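Lipoprotein (Clostridioides difficile, PDB 7RAG) probably sits at a membrane as a LolA-family lipoprotein and allosterically activates the CwlD amidase during spore formation. Local coordinates at residues Glu30-Gly35 against Pro39-Leu44; Ser68-Tyr71 against Ile76-Lys79; Lys106-Leu109 against Glu113-Val116; Thr147-Lys152 against Lys169-Arg174; Val155-Lys158 against Pro162-Thr165. One frame throughout, in Å; residues are numbered along the deposited sequence.

Interaction 1: Glu30-Gly35 against Pro39-Leu44; sequences EVEVVG and PHNYVL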
# COMPACT_ATOMS: atom_id res chain seq x y z
N GLU A 30 -14.61 -21.85 9.44
CA GLU A 30 -15.30 -22.74 8.52
C GLU A 30 -16.58 -22.06 8.05
O GLU A 30 -17.47 -21.81 8.87
CB GLU A 30 -15.63 -24.07 9.20
CG GLU A 30 -14.42 -24.72 9.81
CD GLU A 30 -14.73 -26.02 10.50
OE1 GLU A 30 -15.94 -26.39 10.61
OE2 GLU A 30 -13.76 -26.68 10.92
N VAL A 31 -16.66 -21.74 6.77
CA VAL A 31 -17.75 -20.93 6.24
C VAL A 31 -18.60 -21.78 5.32
O VAL A 31 -18.09 -22.40 4.40
CB VAL A 31 -17.22 -19.69 5.49
CG1 VAL A 31 -18.38 -18.85 5.03
CG2 VAL A 31 -16.26 -18.89 6.36
N GLU A 32 -19.91 -21.80 5.58
CA GLU A 32 -20.88 -22.37 4.66
C GLU A 32 -21.62 -21.24 3.94
O GLU A 32 -22.14 -20.31 4.58
CB GLU A 32 -21.87 -23.27 5.40
CG GLU A 32 -22.83 -23.99 4.46
CD GLU A 32 -24.06 -24.62 5.15
OE1 GLU A 32 -24.86 -23.88 5.78
OE2 GLU A 32 -24.24 -25.86 5.03
N VAL A 33 -21.65 -21.30 2.61
CA VAL A 33 -22.34 -20.31 1.79
C VAL A 33 -23.44 -21.01 1.04
O VAL A 33 -23.21 -22.07 0.44
CB VAL A 33 -21.37 -19.61 0.81
CG1 VAL A 33 -22.10 -18.51 0.03
CG2 VAL A 33 -20.16 -19.03 1.58
N VAL A 34 -24.65 -20.46 1.11
CA VAL A 34 -25.83 -21.12 0.56
C VAL A 34 -26.47 -20.18 -0.45
O VAL A 34 -27.21 -19.26 -0.06
CB VAL A 34 -26.83 -21.51 1.66
CG1 VAL A 34 -28.02 -22.24 1.05
CG2 VAL A 34 -26.15 -22.34 2.72
N GLY A 35 -26.20 -20.39 -1.74
CA GLY A 35 -26.91 -19.65 -2.78
C GLY A 35 -28.24 -20.31 -3.12
O GLY A 35 -28.96 -20.72 -2.20
N PRO A 39 -25.15 -25.76 -1.03
CA PRO A 39 -24.17 -24.99 -0.26
C PRO A 39 -22.76 -25.36 -0.69
O PRO A 39 -22.52 -26.35 -1.38
CB PRO A 39 -24.45 -25.40 1.19
CG PRO A 39 -25.23 -26.64 1.12
CD PRO A 39 -25.98 -26.63 -0.18
N HIS A 40 -21.83 -24.47 -0.35
CA HIS A 40 -20.41 -24.67 -0.60
C HIS A 40 -19.66 -24.34 0.68
O HIS A 40 -20.09 -23.48 1.45
CB HIS A 40 -19.92 -23.79 -1.76
CG HIS A 40 -18.83 -24.41 -2.58
ND1 HIS A 40 -19.09 -25.32 -3.59
CD2 HIS A 40 -17.49 -24.25 -2.55
CE1 HIS A 40 -17.95 -25.69 -4.14
NE2 HIS A 40 -16.96 -25.06 -3.54
N ASN A 41 -18.55 -25.02 0.91
CA ASN A 41 -17.84 -24.81 2.16
C ASN A 41 -16.43 -24.30 1.89
O ASN A 41 -15.85 -24.53 0.82
CB ASN A 41 -17.84 -26.08 2.99
CG ASN A 41 -19.25 -26.41 3.50
OD1 ASN A 41 -19.83 -25.64 4.26
ND2 ASN A 41 -19.82 -27.51 3.04
N TYR A 42 -15.94 -23.47 2.80
CA TYR A 42 -14.62 -22.89 2.69
C TYR A 42 -13.97 -22.94 4.05
O TYR A 42 -14.66 -22.93 5.07
CB TYR A 42 -14.70 -21.44 2.20
CG TYR A 42 -15.47 -21.29 0.94
CD1 TYR A 42 -14.84 -21.33 -0.30
CD2 TYR A 42 -16.85 -21.10 0.97
CE1 TYR A 42 -15.55 -21.19 -1.46
CE2 TYR A 42 -17.56 -20.95 -0.19
CZ TYR A 42 -16.91 -21.00 -1.40
OH TYR A 42 -17.64 -20.85 -2.56
N VAL A 43 -12.64 -22.99 4.09
CA VAL A 43 -11.92 -22.78 5.34
C VAL A 43 -10.92 -21.67 5.13
O VAL A 43 -10.11 -21.70 4.19
CB VAL A 43 -11.24 -24.06 5.86
CG1 VAL A 43 -10.44 -23.76 7.09
CG2 VAL A 43 -12.29 -25.10 6.20
N LEU A 44 -10.99 -20.67 5.99
CA LEU A 44 -10.08 -19.54 5.97
C LEU A 44 -9.36 -19.50 7.30
O LEU A 44 -9.85 -20.04 8.29
CB LEU A 44 -10.83 -18.21 5.75
CG LEU A 44 -11.57 -18.08 4.41
CD1 LEU A 44 -12.98 -18.67 4.47
CD2 LEU A 44 -11.60 -16.65 3.93
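Val33 and Tyr42 meet on the tightly packed face of this two-stranded contact: CG2 of Val33 lies 3.7 Å from CE2 of the tyrosine ring, the side chains slanting across one another. Further along the same face, CG2 of Val31 touches CD1 of Leu44 at 3.8 Å. In both valines CG1 stands opposite the backbone N (chi1 about -177°), which leaves CG2 beside the N as the methyl that meets the partner strand. Compact beta-branched residues fill this face well, whereas Tyr42 and His40 add reach. The Tyr42 hydroxyl bonds to Glu57 of the amidase chain and His40 NE2 to Glu54 of that same chain, so this face turns its polar groups toward the enzyme.

The face carrying Glu30, Glu32, Asn41 and Val43 is looser and more open to solvent. Extended Glu32 runs alongside Asn41, its CB 3.3 Å from OD1 of Asn41, with the carboxylate and amide planes within 22° of parallel; long polar chains suit a surface where their ends can meet water. At the turn end Pro39 lies alongside Val34, its CB 3.8 Å from CG2 of Val34.

Between the faces runs the backbone ladder. Val31 N to Tyr42 O and Val33 N to His40 O both measure 2.9 Å, and each bond has a return partner, Tyr42 N to Val31 O and His40 N to Val33 O. A strand of the second subunit pairs with Glu30 to Val33. This is the turn end of a long antiparallel beta hairpin whose sheet continues into the second subunit.

Interaction 2: Ser68-Tyr71 against Ile76-Lys79; sequences SIEY and ILVK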
# COMPACT_ATOMS: atom_id res chain seq x y z
N SER A 68 5.07 14.66 2.68
CA SER A 68 4.75 13.83 3.83
C SER A 68 5.42 12.46 3.72
O SER A 68 5.81 12.02 2.64
CB SER A 68 3.23 13.68 4.02
OG SER A 68 2.60 13.05 2.91
N ILE A 69 5.55 11.82 4.87
CA ILE A 69 5.98 10.44 4.98
C ILE A 69 5.00 9.72 5.89
O ILE A 69 4.71 10.20 6.99
CB ILE A 69 7.41 10.32 5.54
CG1 ILE A 69 8.41 10.89 4.54
CG2 ILE A 69 7.72 8.88 5.83
CD1 ILE A 69 9.81 11.06 5.12
N GLU A 70 4.50 8.59 5.43
CA GLU A 70 3.50 7.81 6.14
C GLU A 70 4.04 6.41 6.41
O GLU A 70 4.51 5.75 5.49
CB GLU A 70 2.23 7.76 5.31
CG GLU A 70 0.99 7.47 6.06
CD GLU A 70 -0.24 7.64 5.18
OE1 GLU A 70 -0.30 8.66 4.43
OE2 GLU A 70 -1.13 6.75 5.23
N TYR A 71 4.02 5.99 7.68
CA TYR A 71 4.46 4.67 8.11
C TYR A 71 3.24 3.84 8.48
O TYR A 71 2.53 4.18 9.44
CB TYR A 71 5.40 4.77 9.31
CG TYR A 71 6.68 5.56 9.08
CD1 TYR A 71 7.86 4.91 8.72
CD2 TYR A 71 6.71 6.95 9.25
CE1 TYR A 71 9.03 5.63 8.52
CE2 TYR A 71 7.87 7.66 9.06
CZ TYR A 71 9.02 7.00 8.69
OH TYR A 71 10.17 7.70 8.49
N ILE A 76 6.09 2.18 3.60
CA ILE A 76 6.32 3.60 3.81
C ILE A 76 5.89 4.34 2.55
O ILE A 76 6.26 3.94 1.44
CB ILE A 76 7.80 3.89 4.14
CG1 ILE A 76 8.14 3.42 5.55
CG2 ILE A 76 8.13 5.37 3.94
CD1 ILE A 76 9.60 3.43 5.84
N LEU A 77 5.12 5.42 2.71
CA LEU A 77 4.65 6.24 1.62
C LEU A 77 5.31 7.60 1.71
O LEU A 77 5.20 8.27 2.74
CB LEU A 77 3.13 6.41 1.67
CG LEU A 77 2.25 5.19 1.44
CD1 LEU A 77 0.86 5.53 1.89
CD2 LEU A 77 2.25 4.83 -0.04
N VAL A 78 5.98 8.02 0.65
CA VAL A 78 6.68 9.30 0.62
C VAL A 78 6.00 10.12 -0.47
O VAL A 78 5.95 9.69 -1.63
CB VAL A 78 8.18 9.11 0.36
CG1 VAL A 78 8.94 10.41 0.48
CG2 VAL A 78 8.74 8.08 1.32
N LYS A 79 5.46 11.27 -0.11
CA LYS A 79 4.55 12.01 -0.98
C LYS A 79 5.07 13.42 -1.22
O LYS A 79 5.38 14.14 -0.26
CB LYS A 79 3.14 12.06 -0.38
CG LYS A 79 2.39 10.74 -0.48
CD LYS A 79 0.95 10.89 -0.08
CE LYS A 79 0.23 9.55 -0.14
NZ LYS A 79 -0.71 9.39 0.99
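Ile76, near the start of strand 75-80, lies alongside Tyr71, its CD1 3.5 Å from CE1 of the ring and its CG1 close to CD1. CG1 of Ile76 and CG of Tyr71 both stand opposite the carbonyl carbon (chi1 -73° for Ile76, -61° for Tyr71), which keeps the side chains parallel enough to share a long flank. The other branch of Ile76, CG2, faces CG2 of Ile69 at 4.0 Å; a branched residue can therefore serve two neighbours at once. Beyond this pair, Asn91 and Leu99 pack on the tyrosine.

Leu77 follows on the opposite face and is gripped through its backbone: its N bonds to Glu70 O at 2.9 Å and its O receives Glu70 N at 2.8 Å. The CB atoms of Leu77 and Glu70 lie side by side, and CD1 of Leu77 comes to 4.1 Å of the carboxylate carbon CD of Glu70. These alternating hydrogen-bonded and non-hydrogen-bonded pairs make a beta hairpin of strands 68-71 and 75-80, set inside a five-stranded antiparallel sheet with strands 40-58 and 85-90 as its flanking neighbours.

Val78 returns to the Ile76 face, CG1 standing 4.1 Å from CG1 of Ile69. Trp199 of the amidase chain packs on Val78, a branched apolar residue; Ser59 of that chain packs on Ile69.

Lys79 closes the register with a reciprocal pair of backbone bonds to Ser68. Its CB passes 3.5 Å from Ser68 OG, the small serine leaving room for the lysine stem, which then runs down the strand face until NZ reaches OE1 of Glu70 in a long salt bridge of 3.5 Å.

Interaction 3: Lys106-Leu109 against Glu113-Val116; sequences KNYL and EMKV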
# COMPACT_ATOMS: atom_id res chain seq x y z
N LYS A 106 6.68 3.29 22.25
CA LYS A 106 7.21 1.96 22.00
C LYS A 106 8.73 1.89 22.09
O LYS A 106 9.28 0.79 22.02
CB LYS A 106 6.77 1.37 20.64
CG LYS A 106 5.32 0.84 20.59
CD LYS A 106 5.01 0.19 19.24
CE LYS A 106 6.29 -0.09 18.44
NZ LYS A 106 6.00 -0.86 17.20
N ASN A 107 9.44 3.01 22.26
CA ASN A 107 10.80 2.94 22.77
C ASN A 107 10.90 3.44 24.19
O ASN A 107 11.63 2.85 25.00
CB ASN A 107 11.77 3.74 21.89
CG ASN A 107 13.19 3.76 22.48
OD1 ASN A 107 13.76 4.84 22.72
ND2 ASN A 107 13.75 2.58 22.73
N TYR A 108 10.19 4.52 24.52
CA TYR A 108 10.05 4.95 25.90
C TYR A 108 8.93 4.23 26.62
O TYR A 108 8.84 4.35 27.85
CB TYR A 108 9.85 6.46 25.94
CG TYR A 108 11.09 7.16 25.46
CD1 TYR A 108 12.22 7.23 26.29
CD2 TYR A 108 11.18 7.68 24.18
CE1 TYR A 108 13.40 7.84 25.85
CE2 TYR A 108 12.34 8.30 23.73
CZ TYR A 108 13.45 8.38 24.58
OH TYR A 108 14.60 8.99 24.13
N LEU A 109 8.10 3.48 25.90
CA LEU A 109 7.17 2.56 26.53
C LEU A 109 7.86 1.26 26.91
O LEU A 109 7.91 0.88 28.08
CB LEU A 109 5.99 2.27 25.59
CG LEU A 109 5.02 1.20 26.08
CD1 LEU A 109 4.27 1.67 27.32
CD2 LEU A 109 4.07 0.81 24.95
N GLU A 113 17.45 -1.08 29.22
CA GLU A 113 18.43 -0.21 29.87
C GLU A 113 18.07 1.24 29.57
O GLU A 113 17.92 1.63 28.40
CB GLU A 113 19.84 -0.55 29.39
N MSE A 114 17.91 2.05 30.62
CA MSE A 114 17.37 3.41 30.47
C MSE A 114 17.59 4.28 31.72
O MSE A 114 17.36 3.82 32.83
CB MSE A 114 15.88 3.33 30.15
CG MSE A 114 15.22 4.70 29.94
SE MSE A 114 13.27 4.62 29.79
CE MSE A 114 13.09 4.18 27.88
N LYS A 115 18.02 5.53 31.53
CA LYS A 115 18.21 6.49 32.62
C LYS A 115 16.94 7.31 32.81
O LYS A 115 16.49 7.98 31.87
CB LYS A 115 19.40 7.42 32.34
CG LYS A 115 20.78 6.90 32.74
N VAL A 116 16.38 7.29 34.02
CA VAL A 116 15.19 8.06 34.37
C VAL A 116 15.55 9.05 35.47
O VAL A 116 16.15 8.66 36.48
CB VAL A 116 14.03 7.14 34.80
CG1 VAL A 116 12.77 7.94 34.93
CG2 VAL A 116 13.82 6.04 33.79
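The terminal methyl of Met114 meets the Tyr108 ring at a slant, while the side chain of Asn107 lies over one face of that ring. The methyl carbon, CE of Met114, is 3.5 Å from CD1 of the tyrosine and 4.2 Å from its CE1, so the methyl meets the ring at CD1. At the far end of the ring, the hydroxyl makes a weak hydrogen bond to the backbone O of Gln139.

The contact joins an irregular loop, 106-109, to the residues that lead into strand 115-119, an outermost strand of the chain's second five-stranded antiparallel sheet. It is plain packing of a loop against the start of a sheet strand, with the backbones well separated: the CA atoms of Tyr108 and Met114 are 8.8 Å apart, and the side chains span the gap. Met114, present here as selenomethionine with selenium (SE) in place of sulfur, suits this role by its length and flexibility. It leaves the backbone fully stretched, CG opposite the N (chi1 -178°), and then bends at the last torsion (chi3 -84°), swinging CE toward the loop. The two side chains meet at about a right angle.

Tyr108 is buried, and a large ring with one polar end fits a place between sheet and partner chain. Leu125 and Leu141 pack on it from the sheet, and Phe15 of the second subunit adds a further aromatic neighbour; Tyr12 of the second subunit packs on Met114. The same methyl also touches the loop backbone: CE of Met114 lies 3.5 Å from the carbonyl O of Asn107.

Interaction 4: Thr147-Lys152 against Lys169-Arg174; sequences TKNPEK and KDFEYR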
# COMPACT_ATOMS: atom_id res chain seq x y z
N THR A 147 1.47 16.75 32.82
CA THR A 147 0.65 16.26 31.73
C THR A 147 1.07 14.87 31.26
O THR A 147 0.27 14.19 30.61
CB THR A 147 0.72 17.23 30.55
OG1 THR A 147 2.07 17.29 30.04
CG2 THR A 147 0.27 18.61 31.00
N LYS A 148 2.31 14.44 31.56
CA LYS A 148 2.94 13.26 30.98
C LYS A 148 2.99 13.33 29.46
O LYS A 148 3.13 12.30 28.79
CB LYS A 148 2.25 11.95 31.41
CG LYS A 148 1.68 11.98 32.83
CD LYS A 148 2.69 11.53 33.86
CE LYS A 148 2.53 12.29 35.16
NZ LYS A 148 1.12 12.47 35.56
N ASN A 149 2.82 14.53 28.88
CA ASN A 149 3.04 14.67 27.45
C ASN A 149 4.51 14.97 27.19
O ASN A 149 5.16 15.64 28.00
CB ASN A 149 2.18 15.80 26.87
CG ASN A 149 0.67 15.54 26.96
OD1 ASN A 149 0.19 14.44 26.72
ND2 ASN A 149 -0.08 16.58 27.31
N PRO A 150 5.08 14.49 26.09
CA PRO A 150 6.48 14.83 25.79
C PRO A 150 6.61 16.31 25.45
O PRO A 150 5.78 16.87 24.75
CB PRO A 150 6.80 13.94 24.58
CG PRO A 150 5.49 13.77 23.90
CD PRO A 150 4.44 13.74 25.00
N GLU A 151 7.67 16.93 25.97
CA GLU A 151 7.95 18.33 25.65
C GLU A 151 9.07 18.47 24.64
O GLU A 151 8.95 19.23 23.67
CB GLU A 151 8.30 19.11 26.92
CG GLU A 151 7.20 19.10 27.97
CD GLU A 151 7.06 20.42 28.73
OE1 GLU A 151 8.10 21.07 29.01
OE2 GLU A 151 5.92 20.82 29.04
N LYS A 152 10.16 17.73 24.82
CA LYS A 152 11.35 17.91 24.01
C LYS A 152 12.06 16.59 23.83
O LYS A 152 12.02 15.71 24.70
CB LYS A 152 12.30 18.93 24.64
CG LYS A 152 13.41 19.37 23.74
CD LYS A 152 14.17 20.56 24.30
CE LYS A 152 15.02 20.17 25.51
NZ LYS A 152 16.03 21.24 25.82
N LYS A 169 4.74 20.77 20.31
CA LYS A 169 3.74 21.80 20.57
C LYS A 169 2.35 21.27 20.23
O LYS A 169 2.18 20.49 19.28
CB LYS A 169 4.03 23.08 19.74
CG LYS A 169 5.43 23.70 19.94
CD LYS A 169 5.49 24.62 21.16
CE LYS A 169 6.91 24.80 21.66
NZ LYS A 169 7.41 23.55 22.32
N ASP A 170 1.34 21.70 21.00
CA ASP A 170 -0.07 21.42 20.72
C ASP A 170 -0.39 19.93 20.80
O ASP A 170 -1.13 19.40 19.96
CB ASP A 170 -0.51 21.95 19.34
CG ASP A 170 -0.24 23.43 19.16
OD1 ASP A 170 -0.27 24.18 20.16
OD2 ASP A 170 -0.02 23.85 18.00
N PHE A 171 0.15 19.24 21.81
CA PHE A 171 0.01 17.79 21.91
C PHE A 171 -1.38 17.41 22.40
O PHE A 171 -1.78 17.77 23.51
CB PHE A 171 1.06 17.21 22.85
CG PHE A 171 1.18 15.72 22.74
CD1 PHE A 171 2.06 15.15 21.83
CD2 PHE A 171 0.39 14.88 23.51
CE1 PHE A 171 2.17 13.78 21.71
CE2 PHE A 171 0.49 13.51 23.40
CZ PHE A 171 1.38 12.95 22.50
N GLU A 172 -2.11 16.65 21.59
CA GLU A 172 -3.40 16.11 22.00
C GLU A 172 -3.43 14.62 21.72
O GLU A 172 -2.77 14.15 20.79
CB GLU A 172 -4.55 16.84 21.28
CG GLU A 172 -4.55 16.63 19.77
CD GLU A 172 -5.38 17.65 19.02
OE1 GLU A 172 -5.56 18.78 19.54
OE2 GLU A 172 -5.85 17.33 17.89
N TYR A 173 -4.19 13.87 22.53
CA TYR A 173 -4.32 12.43 22.34
C TYR A 173 -5.73 11.98 22.71
O TYR A 173 -6.48 12.68 23.39
CB TYR A 173 -3.29 11.63 23.16
CG TYR A 173 -3.45 11.79 24.64
CD1 TYR A 173 -4.28 10.94 25.37
CD2 TYR A 173 -2.80 12.81 25.31
CE1 TYR A 173 -4.44 11.11 26.73
CE2 TYR A 173 -2.95 12.98 26.66
CZ TYR A 173 -3.77 12.14 27.38
OH TYR A 173 -3.92 12.34 28.74
N ARG A 174 -6.08 10.79 22.21
CA ARG A 174 -7.27 10.05 22.62
C ARG A 174 -6.86 8.64 23.04
O ARG A 174 -7.01 8.25 24.21
CB ARG A 174 -8.29 9.98 21.48
CG ARG A 174 -8.60 11.31 20.81
CD ARG A 174 -9.57 11.11 19.61
NE ARG A 174 -9.03 11.70 18.38
CZ ARG A 174 -9.56 11.57 17.17
NH1 ARG A 174 -10.68 10.87 17.00
NH2 ARG A 174 -8.97 12.15 16.12
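Pro150 and Phe171 make the main apolar contact. CD of the proline stands over the centre of the phenylalanine ring in a CH-pi interaction, 4.0 Å from the centroid and 11° off the ring normal. The ring closure of proline holds CD in place, so its C-H points at the ring with little conformational freedom to lose, and its CG adds a 4.0 Å contact to CE1 of Phe171.

Polar-aromatic contacts come from Asn149. Its OD1 lies 3.2 Å from CD2 of Phe171, with the amide plane turned 41° from the ring, and 3.5 Å from CE2 of Tyr173, so one oxygen touches both aromatic side chains. Tyr25 of the second subunit meets the Phe171 ring as well.

Hydrogen bonding shapes the approach rather than crossing it. Thr147 OG1 accepts from Asn149 N at 3.1 Å, an ST turn that a hydroxyl side chain is suited to make; just beyond, Glu151 and Lys152 both face Tyr142 in a classic beta bulge.

The chain turns a corner at Asp170, and Lys169, Glu172 and Tyr173 pair with a strand of the second subunit. This is the open end of a beta hairpin, past a corner, where the sheet continues into the second subunit.

Interaction 5: Val155-Lys158 against Pro162-Thr165; sequences VLDK and PRFT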
# COMPACT_ATOMS: atom_id res chain seq x y z
N VAL A 155 18.51 14.14 20.03
CA VAL A 155 19.48 13.15 19.60
C VAL A 155 20.86 13.78 19.76
O VAL A 155 21.16 14.82 19.17
CB VAL A 155 19.21 12.69 18.16
CG1 VAL A 155 20.18 11.58 17.72
CG2 VAL A 155 17.77 12.21 18.02
N LEU A 156 21.69 13.18 20.60
CA LEU A 156 23.02 13.70 20.91
C LEU A 156 24.06 12.87 20.17
O LEU A 156 23.93 11.65 20.06
CB LEU A 156 23.29 13.66 22.41
CG LEU A 156 22.24 14.27 23.35
CD1 LEU A 156 22.55 13.81 24.76
CD2 LEU A 156 22.18 15.80 23.30
N ASP A 157 25.09 13.55 19.65
CA ASP A 157 26.19 12.82 19.05
C ASP A 157 27.07 12.23 20.16
O ASP A 157 26.77 12.32 21.35
CB ASP A 157 26.97 13.70 18.08
CG ASP A 157 27.64 14.90 18.73
OD1 ASP A 157 27.87 14.89 19.95
OD2 ASP A 157 27.94 15.86 17.99
N LYS A 158 28.18 11.61 19.77
CA LYS A 158 29.03 10.99 20.78
C LYS A 158 29.67 12.01 21.71
O LYS A 158 30.09 11.63 22.81
CB LYS A 158 30.11 10.13 20.12
CG LYS A 158 30.59 8.97 20.97
CD LYS A 158 31.70 8.21 20.28
CE LYS A 158 31.39 8.02 18.79
NZ LYS A 158 30.17 7.17 18.54
N PRO A 162 23.52 18.05 20.86
CA PRO A 162 22.27 17.78 20.15
C PRO A 162 22.45 17.97 18.65
O PRO A 162 22.82 19.05 18.17
CB PRO A 162 21.30 18.80 20.74
CG PRO A 162 21.89 19.19 22.02
CD PRO A 162 23.36 19.12 21.85
N ARG A 163 22.19 16.90 17.89
CA ARG A 163 22.12 17.01 16.45
C ARG A 163 20.70 17.20 15.96
O ARG A 163 20.51 17.85 14.92
CB ARG A 163 22.72 15.77 15.79
CG ARG A 163 24.17 15.59 16.09
CD ARG A 163 24.86 16.89 15.88
NE ARG A 163 26.29 16.71 15.84
CZ ARG A 163 27.08 17.13 14.87
NH1 ARG A 163 26.56 17.80 13.85
NH2 ARG A 163 28.39 16.90 14.96
N PHE A 164 19.72 16.61 16.64
CA PHE A 164 18.31 16.82 16.35
C PHE A 164 17.63 17.26 17.62
O PHE A 164 17.77 16.59 18.65
CB PHE A 164 17.61 15.56 15.83
CG PHE A 164 17.99 15.18 14.46
CD1 PHE A 164 17.21 15.58 13.38
CD2 PHE A 164 19.14 14.43 14.24
CE1 PHE A 164 17.58 15.23 12.09
CE2 PHE A 164 19.51 14.08 12.96
CZ PHE A 164 18.73 14.48 11.88
N THR A 165 16.86 18.34 17.54
CA THR A 165 16.06 18.81 18.67
C THR A 165 14.61 18.92 18.22
O THR A 165 14.28 19.75 17.36
CB THR A 165 16.55 20.16 19.19
OG1 THR A 165 17.93 20.05 19.53
CG2 THR A 165 15.76 20.53 20.45
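Asp157 sets its CG between the backbone N and the carbonyl carbon (chi1 63°), while Arg163 bends back at its second torsion (chi2 -48°); together these turns bring the carboxylate to the guanidinium. The setting is a beta hairpin with a classic beta bulge, in which Arg163 and Phe164 both face Val155. Val155 O takes Arg163 N at 2.7 Å and, more weakly, Phe164 N at 3.4 Å; Val155 N gives the return bond to Phe164 O at 2.9 Å.

The salt bridge is side-on, with both donors on one oxygen. Arg163 NE lies 2.8 Å and NH2 3.2 Å from OD2 of Asp157. OD2 lies close to the guanidinium plane and is met on its anti side, while the carboxylate plane is turned 71° from the guanidinium. The other oxygen, OD1, accepts from Val161 N, so the short acid ties the turn to the bulge. Arginine also reaches beyond this pair, its NH1 bonding to Val34 O of the second subunit.

Val155 and Phe164 lie side by side, with Phe136 meeting the phenylalanine ring, a fitting place for bulky apolar groups. On the opposite face Leu156 lies alongside Pro162, its CD2 3.6 Å from CG of the proline.

From the N terminus, interaction 1 closes the short turn between strands 24-33 and 40-58, at the tip of a long hairpin. The chain then enters interaction 2, which closes a later hairpin of the same sheet, where strand 68-71 neighbours strand 40-58; the two centres are 39 Å apart. Interaction 3 closes a short loop just before strand 115-119, the first strand of the second sheet. Interactions 4 and 5 share strands 150-156 and 162-173: interaction 5 closes the turn and is nested within the longer loop of interaction 4, and the two touch through Lys152 and Thr165. None cross. Interactions 1, 3, 4 and 5 all meet the second subunit.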